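Local atomic coordinates of aluminum resistance protein (Clostridium novyi, PDB entry 3I16), a protein that probably cleaves carbon-sulfur bonds as a pyridoxal-5'-phosphate-dependent lyase of the methionine gamma-lyase family, and may take part in aluminium resistance. Residues Y23-N28 and M315-F320; T101-A106 and G255-T260; E223-K228 and S331-S336. One frame throughout, in Å; residues are numbered along the deposited sequence. Where two conformers were deposited one is given.

In the fold
Contact 1 lies at the periphery, its centre about 26 Å from the centre of the chain, where helices 17-54 and 287-318 meet through methyl groups and partly exposed residues. Contacts 2 and 3 are buried and nearer the cofactor. Contact 2 sets helix 100-111, whose first turn holds the pyridoxal phosphate, against strand 255-259 of the seven-stranded sheet; contact 3 joins two loops through one selenomethionine. These two touch, because Tyr256 OH and Glu223 OE2 probably share a hydrogen bond, 2.6 Å long. All three are van der Waals packing by apolar side chains, in contacts 2 and 3 partly against backbone, but polar chemistry gathers beside the inner pair: phosphate binding in 101-106, and Asx turns within both loops of contact 3.

Contact 1: residues Y23-N28 and M315-F320; sequences YETAMN and MELAGF
Leu317 reaches across from its helix with a single methyl, CD1, and sets it against Thr25 and Ala26. The closest approach is to Thr25 CG2, at 3.7 Å, and the two side chains cross obliquely. The same methyl lies 3.9 Å from Ala26 N, over the backbone of the opposing helix, and its distance to Ala26 CB is 4.3 Å. Leucine suits this place because its branched end spans the gap between two backbones whose nearest CA atoms, those of Ala26 and Leu317, are 7.5 Å apart, while the small alanine leaves the helix surface low enough to be approached.

Threonine presents two different faces here. Its CG2 lies anti to the backbone N, which leaves OG1 beside that N (chi1 -53°), turned back along its own helix to hydrogen-bond Lys21 O; the methyl is thus the part offered to Leu317. The contact is plain helix-helix packing between 17-54 and the last turn of 287-318, distant from the cofactor site. That second helix ends in a Schellman motif: Gly319 takes a positive phi of 120°, suited to glycine, and Phe320 N bonds back to Met315 O at 3.0 Å.

Farther out, Ala26 also packs on Leu310 and Arg313 of helix 287-318, so the two helices meet over more than one turn. Tyr23 and Met315, a selenomethionine, both reach helix 411-425, on Leu419 and Leu422 respectively.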
loop_
_atom_site.group_PDB
_atom_site.type_symbol
_atom_site.label_atom_id
_atom_site.label_comp_id
_atom_site.label_asym_id
_atom_site.label_seq_id
_atom_site.Cartn_x
_atom_site.Cartn_y
_atom_site.Cartn_z
ATOM N N TYR B 23 -15.800 -33.207 21.982
ATOM C CA TYR B 23 -16.140 -31.813 21.707
ATOM C C TYR B 23 -17.528 -31.435 22.251
ATOM O O TYR B 23 -17.701 -30.379 22.920
ATOM C CB TYR B 23 -16.040 -31.496 20.202
ATOM C CG TYR B 23 -16.811 -30.258 19.818
ATOM C CD1 TYR B 23 -16.333 -29.005 20.141
ATOM C CD2 TYR B 23 -18.059 -30.348 19.168
ATOM C CE1 TYR B 23 -17.036 -27.878 19.845
ATOM C CE2 TYR B 23 -18.788 -29.205 18.885
ATOM C CZ TYR B 23 -18.260 -27.975 19.214
ATOM O OH TYR B 23 -18.926 -26.813 18.957
ATOM N N GLU B 24 -18.504 -32.298 21.992
ATOM C CA GLU B 24 -19.878 -32.080 22.443
ATOM C C GLU B 24 -19.912 -31.950 23.980
ATOM O O GLU B 24 -20.529 -31.041 24.535
ATOM C CB GLU B 24 -20.784 -33.211 21.918
ATOM C CG GLU B 24 -20.978 -33.212 20.362
ATOM C CD GLU B 24 -21.505 -34.540 19.795
ATOM O OE1 GLU B 24 -21.684 -35.500 20.578
ATOM O OE2 GLU B 24 -21.727 -34.641 18.562
ATOM N N THR B 25 -19.215 -32.854 24.666
ATOM C CA THR B 25 -19.150 -32.861 26.130
ATOM C C THR B 25 -18.482 -31.593 26.639
ATOM O O THR B 25 -18.989 -30.946 27.555
ATOM C CB THR B 25 -18.362 -34.090 26.612
ATOM O OG1 THR B 25 -18.932 -35.264 26.016
ATOM C CG2 THR B 25 -18.367 -34.213 28.133
ATOM N N ALA B 26 -17.340 -31.246 26.041
ATOM C CA ALA B 26 -16.595 -30.040 26.403
ATOM C C ALA B 26 -17.432 -28.778 26.253
ATOM O O ALA B 26 -17.395 -27.920 27.128
ATOM C CB ALA B 26 -15.295 -29.904 25.550
HETATM N N MSE B 27 -18.160 -28.658 25.148
HETATM C CA MSE B 27 -18.995 -27.467 24.903
HETATM C C MSE B 27 -20.069 -27.351 25.953
HETATM O O MSE B 27 -20.319 -26.262 26.452
HETATM C CB MSE B 27 -19.680 -27.530 23.551
HETATM C CG MSE B 27 -18.801 -27.219 22.443
HETATM SE SE MSE B 27 -18.390 -25.311 22.448
HETATM C CE MSE B 27 -19.969 -24.585 21.752
ATOM N N ASN B 28 -20.716 -28.468 26.273
ATOM C CA ASN B 28 -21.724 -28.471 27.312
ATOM C C ASN B 28 -21.095 -27.973 28.640
ATOM O O ASN B 28 -21.650 -27.084 29.296
ATOM C CB ASN B 28 -22.327 -29.882 27.514
ATOM C CG ASN B 28 -23.183 -30.378 26.318
ATOM O OD1 ASN B 28 -23.688 -29.594 25.528
ATOM N ND2 ASN B 28 -23.367 -31.708 26.226
HETATM N N MSE B 315 -9.090 -31.239 25.889
HETATM C CA MSE B 315 -7.814 -31.974 26.093
HETATM C C MSE B 315 -7.801 -32.633 27.459
HETATM O O MSE B 315 -7.296 -33.773 27.624
HETATM C CB MSE B 315 -6.609 -31.020 25.920
HETATM C CG MSE B 315 -6.523 -30.366 24.559
HETATM SE SE MSE B 315 -6.359 -31.629 23.133
HETATM C CE MSE B 315 -4.590 -32.206 23.513
ATOM N N GLU B 316 -8.371 -31.942 28.451
ATOM C CA GLU B 316 -8.484 -32.521 29.800
ATOM C C GLU B 316 -9.331 -33.799 29.742
ATOM O O GLU B 316 -8.945 -34.849 30.296
ATOM C CB GLU B 316 -9.126 -31.522 30.787
ATOM C CG GLU B 316 -9.175 -32.016 32.193
ATOM C CD GLU B 316 -10.001 -31.155 33.141
ATOM O OE1 GLU B 316 -10.613 -30.129 32.738
ATOM O OE2 GLU B 316 -10.038 -31.549 34.318
ATOM N N LEU B 317 -10.487 -33.713 29.075
ATOM C CA LEU B 317 -11.384 -34.875 28.928
ATOM C C LEU B 317 -10.697 -36.000 28.167
ATOM O O LEU B 317 -10.866 -37.180 28.521
ATOM C CB LEU B 317 -12.700 -34.491 28.248
ATOM C CG LEU B 317 -13.651 -33.610 29.093
ATOM C CD1 LEU B 317 -14.852 -33.142 28.300
ATOM C CD2 LEU B 317 -14.106 -34.371 30.296
ATOM N N ALA B 318 -9.884 -35.628 27.180
ATOM C CA ALA B 318 -9.106 -36.578 26.357
ATOM C C ALA B 318 -8.047 -37.306 27.184
ATOM O O ALA B 318 -7.662 -38.420 26.841
ATOM C CB ALA B 318 -8.461 -35.866 25.160
ATOM N N GLY B 319 -7.608 -36.695 28.285
ATOM C CA GLY B 319 -6.666 -37.329 29.204
ATOM C C GLY B 319 -5.331 -36.624 29.411
ATOM O O GLY B 319 -4.454 -37.176 30.045
ATOM N N PHE B 320 -5.185 -35.410 28.897
ATOM C CA PHE B 320 -3.948 -34.655 29.040
ATOM C C PHE B 320 -4.031 -33.634 30.176
ATOM O O PHE B 320 -5.110 -33.103 30.453
ATOM C CB PHE B 320 -3.671 -33.904 27.735
ATOM C CG PHE B 320 -3.611 -34.798 26.543
ATOM C CD1 PHE B 320 -2.502 -35.606 26.328
ATOM C CD2 PHE B 320 -4.670 -34.864 25.646
ATOM C CE1 PHE B 320 -2.463 -36.465 25.230
ATOM C CE2 PHE B 320 -4.624 -35.695 24.539
ATOM C CZ PHE B 320 -3.523 -36.501 24.333
#

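Contact 2: residues T101-A106 and G255-T260; sequences THALGA and GYLAGT. With PLP (pyridoxal-5'-phosphate), chain J.
Ala103 and Leu257 meet where helix 100-111 rests on strand 255-259. Leu257 places CG beside its backbone N and anti to its carbonyl carbon (chi1 -64°), and its chi2 of 94° departs from the usual staggered values. Both methyls are thereby presented to one residue: CD2 lies 3.8 Å from Ala103 O, and CD1 is 4.2 Å from Ala103 CB. The CA atoms of Ala103 and Gly255 are 5.8 Å apart, and a methyl on the helix with a glycine on the strand suits so close an approach.

The helix also serves the cofactor. Thr101 grips one phosphate oxygen, PLP O3P, twice: through its backbone N at 2.9 Å, with a fairly straight angle of 162°, and through OG1 at 2.7 Å. The hydroxyl sits beside the backbone N, allowing both donors to converge on that oxygen. With Gly100 N also bonded to the cofactor, the phosphate sits at the helix N-terminus, a common placing in which the helix dipole probably favours the anion. Leu104 points away from the strand and brings CD1 to 3.4 Å from PLP C6, an apolar group against the pyridine ring.

Strand 255-259 lies between strands 90-94 and 237-241 in the large mixed sheet. Leu257 also packs on Ala239 of the latter and on Ile264 of helix 261-271, while Leu104 touches Ala239 and Leu129 of helix 129-133.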
loop_
_atom_site.group_PDB
_atom_site.type_symbol
_atom_site.label_atom_id
_atom_site.label_comp_id
_atom_site.label_asym_id
_atom_site.label_seq_id
_atom_site.Cartn_x
_atom_site.Cartn_y
_atom_site.Cartn_z
ATOM N N THR B 101 9.164 -7.933 21.463
ATOM C CA THR B 101 10.454 -7.810 22.143
ATOM C C THR B 101 11.070 -6.426 21.885
ATOM O O THR B 101 11.675 -5.825 22.774
ATOM C CB THR B 101 11.401 -8.936 21.676
ATOM O OG1 THR B 101 10.753 -10.198 21.880
ATOM C CG2 THR B 101 12.729 -8.912 22.416
ATOM N N HIS B 102 10.907 -5.918 20.664
ATOM C CA HIS B 102 11.418 -4.600 20.318
ATOM C C HIS B 102 10.766 -3.541 21.207
ATOM O O HIS B 102 11.476 -2.741 21.815
ATOM C CB HIS B 102 11.217 -4.320 18.828
ATOM C CG HIS B 102 11.867 -3.067 18.339
ATOM N ND1 HIS B 102 11.651 -2.576 17.066
ATOM C CD2 HIS B 102 12.670 -2.166 18.959
ATOM C CE1 HIS B 102 12.344 -1.462 16.909
ATOM N NE2 HIS B 102 12.968 -1.192 18.044
ATOM N N ALA B 103 9.440 -3.579 21.337
ATOM C CA ALA B 103 8.724 -2.623 22.181
ATOM C C ALA B 103 9.174 -2.707 23.649
ATOM O O ALA B 103 9.402 -1.688 24.282
ATOM C CB ALA B 103 7.211 -2.839 22.084
ATOM N N LEU B 104 9.316 -3.919 24.182
ATOM C CA LEU B 104 9.752 -4.108 25.569
ATOM C C LEU B 104 11.175 -3.605 25.780
ATOM O O LEU B 104 11.463 -2.892 26.744
ATOM C CB LEU B 104 9.661 -5.582 25.948
ATOM C CG LEU B 104 8.240 -6.164 25.933
ATOM C CD1 LEU B 104 8.306 -7.654 25.761
ATOM C CD2 LEU B 104 7.484 -5.801 27.186
ATOM N N GLY B 105 12.057 -3.962 24.856
ATOM C CA GLY B 105 13.427 -3.519 24.919
ATOM C C GLY B 105 13.554 -2.005 24.826
ATOM O O GLY B 105 14.372 -1.419 25.524
ATOM N N ALA B 106 12.770 -1.376 23.954
ATOM C CA ALA B 106 12.788 0.069 23.833
ATOM C C ALA B 106 12.370 0.704 25.176
ATOM O O ALA B 106 12.949 1.716 25.574
ATOM C CB ALA B 106 11.898 0.545 22.701
ATOM N N GLY B 255 4.115 -2.284 17.359
ATOM C CA GLY B 255 3.985 -2.399 18.793
ATOM C C GLY B 255 3.391 -1.160 19.420
ATOM O O GLY B 255 3.224 -0.112 18.774
ATOM N N TYR B 256 3.034 -1.290 20.689
ATOM C CA TYR B 256 2.534 -0.146 21.409
ATOM C C TYR B 256 3.131 -0.117 22.801
ATOM O O TYR B 256 3.607 -1.133 23.321
ATOM C CB TYR B 256 1.002 -0.180 21.548
ATOM C CG TYR B 256 0.530 -1.194 22.580
ATOM C CD1 TYR B 256 0.399 -2.544 22.247
ATOM C CD2 TYR B 256 0.233 -0.816 23.884
ATOM C CE1 TYR B 256 -0.024 -3.479 23.174
ATOM C CE2 TYR B 256 -0.196 -1.772 24.837
ATOM C CZ TYR B 256 -0.315 -3.097 24.464
ATOM O OH TYR B 256 -0.729 -4.058 25.389
ATOM N N LEU B 257 3.122 1.083 23.361
ATOM C CA LEU B 257 3.374 1.290 24.769
ATOM C C LEU B 257 2.374 2.335 25.221
ATOM O O LEU B 257 1.935 3.160 24.421
ATOM C CB LEU B 257 4.784 1.749 25.095
ATOM C CG LEU B 257 5.911 0.778 24.771
ATOM C CD1 LEU B 257 6.443 1.114 23.390
ATOM C CD2 LEU B 257 7.026 0.872 25.832
ATOM N N ALA B 258 1.997 2.275 26.490
ATOM C CA ALA B 258 1.070 3.245 27.039
ATOM C C ALA B 258 1.560 3.531 28.446
ATOM O O ALA B 258 2.043 2.614 29.147
ATOM C CB ALA B 258 -0.350 2.687 27.038
ATOM N N GLY B 259 1.475 4.791 28.868
ATOM C CA GLY B 259 1.953 5.130 30.187
ATOM C C GLY B 259 2.175 6.606 30.411
ATOM O O GLY B 259 1.612 7.430 29.718
ATOM N N THR B 260 3.006 6.928 31.383
ATOM C CA THR B 260 3.303 8.314 31.680
ATOM C C THR B 260 4.014 8.964 30.511
ATOM O O THR B 260 4.738 8.302 29.751
ATOM C CB THR B 260 4.140 8.483 32.958
ATOM O OG1 THR B 260 5.465 7.974 32.769
ATOM C CG2 THR B 260 3.468 7.791 34.120
HETATM N N1 PLP J . 6.480 -11.171 26.333
HETATM C C2 PLP J . 5.630 -12.233 26.401
HETATM C C2A PLP J . 5.224 -12.778 27.736
HETATM C C3 PLP J . 5.150 -12.781 25.213
HETATM O O3 PLP J . 4.283 -13.843 25.281
HETATM C C4 PLP J . 5.544 -12.257 23.973
HETATM C C5 PLP J . 6.418 -11.176 23.921
HETATM C C6 PLP J . 6.861 -10.641 25.113
HETATM C C5A PLP J . 6.872 -10.523 22.629
HETATM O O4P PLP J . 7.221 -11.454 21.658
HETATM P P PLP J . 7.531 -11.112 20.090
HETATM O O1P PLP J . 6.476 -10.254 19.408
HETATM O O2P PLP J . 7.489 -12.479 19.452
HETATM O O3P PLP J . 8.882 -10.419 20.000
#

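Contact 3: residues E223-K228 and S331-S336; sequences EFMDTK and SDIIQS
Met225, a selenomethionine, and Ile333 cross at about a right angle, the selenium and terminal methyl of the first lying against one branch of the second. Ile333 CG2 is 3.7 Å from Met225 SE, and Met225 CE is equally near it. The bent chain of Met225 brings both atoms there: CG stands beside the backbone N (chi1 -65°), and further bends at chi2 and chi3 bring the tip against the isoleucine. Ile333 in turn places CG1 between its backbone N and carbonyl carbon, leaving CG2 anti to the carbonyl carbon as the branch that meets the selenium.

Before reaching Ile333 the same side chain lies along the backbone of the opposing loop. Met225 CG is 3.7 Å from Ser331 C, and Met225 SE is 3.7 Å from Asp332 C. A long, flexible, unbranched residue suits this task, since it can follow an irregular main chain. Ser331 and Asp332 point their CB atoms away and contribute backbone here; their polar ends are bonded outside the two segments, Ser331 OG to Leu194 O and Arg184 NE, and Asp332 OD2 to Ser185 OG.

Asp332 also shapes its own loop. Its OD1 accepts from Ile334 N at 2.9 Å, met from above the carboxylate plane, which makes an Asx turn. Asp226 forms a second, accepting from Lys228 N through OD2 at 3.2 Å.

Met225 also packs on Leu305 of helix 287-318. The contact joins the loop after strand 214-218 to the chain leading into the smaller antiparallel sheet, consistent with the fold type I (aspartate aminotransferase-like) architecture of this PLP enzyme clan, in which the large mixed sheet carries the cofactor. Ser185, bonded by Asp332, and Tyr221, on which Ile333 packs, both line the pyridoxal phosphate pocket, making this a second-shell contact.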
loop_
_atom_site.group_PDB
_atom_site.type_symbol
_atom_site.label_atom_id
_atom_site.label_comp_id
_atom_site.label_asym_id
_atom_site.label_seq_id
_atom_site.Cartn_x
_atom_site.Cartn_y
_atom_site.Cartn_z
ATOM N N GLU B 223 -4.354 -8.097 26.691
ATOM C CA GLU B 223 -5.228 -6.993 26.323
ATOM C C GLU B 223 -6.670 -7.462 26.188
ATOM O O GLU B 223 -6.946 -8.501 25.581
ATOM C CB GLU B 223 -4.787 -6.313 25.021
ATOM C CG GLU B 223 -3.356 -5.812 25.002
ATOM C CD GLU B 223 -2.326 -6.820 24.529
ATOM O OE1 GLU B 223 -2.660 -8.009 24.320
ATOM O OE2 GLU B 223 -1.150 -6.418 24.419
ATOM N N PHE B 224 -7.571 -6.720 26.822
ATOM C CA PHE B 224 -9.012 -6.999 26.817
ATOM C C PHE B 224 -9.482 -8.315 27.501
ATOM O O PHE B 224 -10.621 -8.744 27.320
ATOM C CB PHE B 224 -9.565 -6.841 25.407
ATOM C CG PHE B 224 -9.196 -5.512 24.777
ATOM C CD1 PHE B 224 -9.626 -4.332 25.341
ATOM C CD2 PHE B 224 -8.401 -5.459 23.656
ATOM C CE1 PHE B 224 -9.276 -3.111 24.783
ATOM C CE2 PHE B 224 -8.038 -4.240 23.097
ATOM C CZ PHE B 224 -8.482 -3.067 23.659
HETATM N N MSE B 225 -8.637 -8.899 28.343
HETATM C CA MSE B 225 -9.032 -10.076 29.118
HETATM C C MSE B 225 -9.914 -9.674 30.296
HETATM O O MSE B 225 -10.690 -10.494 30.816
HETATM C CB MSE B 225 -7.812 -10.822 29.644
HETATM C CG MSE B 225 -6.926 -11.445 28.602
HETATM SE SE MSE B 225 -7.745 -12.896 27.598
HETATM C CE MSE B 225 -8.585 -11.852 26.217
ATOM N N ASP B 226 -9.776 -8.423 30.729
ATOM C CA ASP B 226 -10.523 -7.917 31.856
ATOM C C ASP B 226 -10.981 -6.536 31.435
ATOM O O ASP B 226 -10.599 -6.055 30.369
ATOM C CB ASP B 226 -9.613 -7.869 33.103
ATOM C CG ASP B 226 -10.371 -7.595 34.388
ATOM O OD1 ASP B 226 -11.263 -8.376 34.738
ATOM O OD2 ASP B 226 -10.090 -6.579 35.033
ATOM N N THR B 227 -11.827 -5.913 32.248
ATOM C CA THR B 227 -12.306 -4.575 31.976
ATOM C C THR B 227 -11.228 -3.551 32.352
ATOM O O THR B 227 -11.307 -2.393 31.926
ATOM C CB THR B 227 -13.603 -4.251 32.733
ATOM O OG1 THR B 227 -13.377 -4.425 34.128
ATOM C CG2 THR B 227 -14.722 -5.177 32.299
ATOM N N LYS B 228 -10.255 -3.974 33.157
ATOM C CA LYS B 228 -9.105 -3.144 33.510
ATOM C C LYS B 228 -7.825 -3.644 32.838
ATOM O O LYS B 228 -7.703 -4.816 32.477
ATOM C CB LYS B 228 -8.872 -3.152 35.027
ATOM C CG LYS B 228 -9.949 -2.471 35.841
ATOM C CD LYS B 228 -9.504 -2.275 37.285
ATOM C CE LYS B 228 -10.486 -1.411 38.045
ATOM N NZ LYS B 228 -11.832 -2.009 38.015
ATOM N N SER B 331 -5.802 -14.377 32.490
ATOM C CA SER B 331 -5.236 -13.041 32.255
ATOM C C SER B 331 -4.496 -12.974 30.926
ATOM O O SER B 331 -3.841 -11.972 30.626
ATOM C CB SER B 331 -4.330 -12.618 33.407
ATOM O OG SER B 331 -4.303 -11.190 33.535
ATOM N N ASP B 332 -4.619 -14.029 30.120
ATOM C CA ASP B 332 -4.072 -14.056 28.755
ATOM C C ASP B 332 -4.833 -15.102 27.922
ATOM O O ASP B 332 -5.673 -15.844 28.448
ATOM C CB ASP B 332 -2.542 -14.251 28.736
ATOM C CG ASP B 332 -2.100 -15.672 29.078
ATOM O OD1 ASP B 332 -2.895 -16.626 28.953
ATOM O OD2 ASP B 332 -0.925 -15.847 29.458
ATOM N N ILE B 333 -4.533 -15.181 26.635
ATOM C CA ILE B 333 -5.241 -16.105 25.747
ATOM C C ILE B 333 -4.566 -17.460 25.560
ATOM O O ILE B 333 -5.008 -18.259 24.741
ATOM C CB ILE B 333 -5.500 -15.468 24.338
ATOM C CG1 ILE B 333 -4.194 -15.173 23.584
ATOM C CG2 ILE B 333 -6.356 -14.208 24.478
ATOM C CD1 ILE B 333 -4.391 -14.921 22.084
ATOM N N ILE B 334 -3.507 -17.733 26.307
ATOM C CA ILE B 334 -2.724 -18.932 26.044
ATOM C C ILE B 334 -3.251 -20.149 26.801
ATOM O O ILE B 334 -3.673 -20.004 27.942
ATOM C CB ILE B 334 -1.230 -18.709 26.378
ATOM C CG1 ILE B 334 -0.671 -17.556 25.547
ATOM C CG2 ILE B 334 -0.419 -19.973 26.089
ATOM C CD1 ILE B 334 0.793 -17.263 25.818
ATOM N N GLN B 335 -3.277 -21.309 26.135
ATOM C CA GLN B 335 -3.639 -22.570 26.757
ATOM C C GLN B 335 -2.474 -23.526 26.623
ATOM O O GLN B 335 -2.024 -23.758 25.500
ATOM C CB GLN B 335 -4.866 -23.199 26.087
ATOM C CG GLN B 335 -5.268 -24.503 26.734
ATOM C CD GLN B 335 -5.579 -24.316 28.208
ATOM O OE1 GLN B 335 -6.288 -23.380 28.574
ATOM N NE2 GLN B 335 -5.067 -25.215 29.060
ATOM N N SER B 336 -2.011 -24.101 27.740
ATOM C CA SER B 336 -0.890 -25.038 27.755
ATOM C C SER B 336 -1.405 -26.466 27.913
ATOM O O SER B 336 -2.360 -26.681 28.676
ATOM C CB SER B 336 0.067 -24.719 28.919
ATOM O OG SER B 336 0.421 -23.339 28.955
#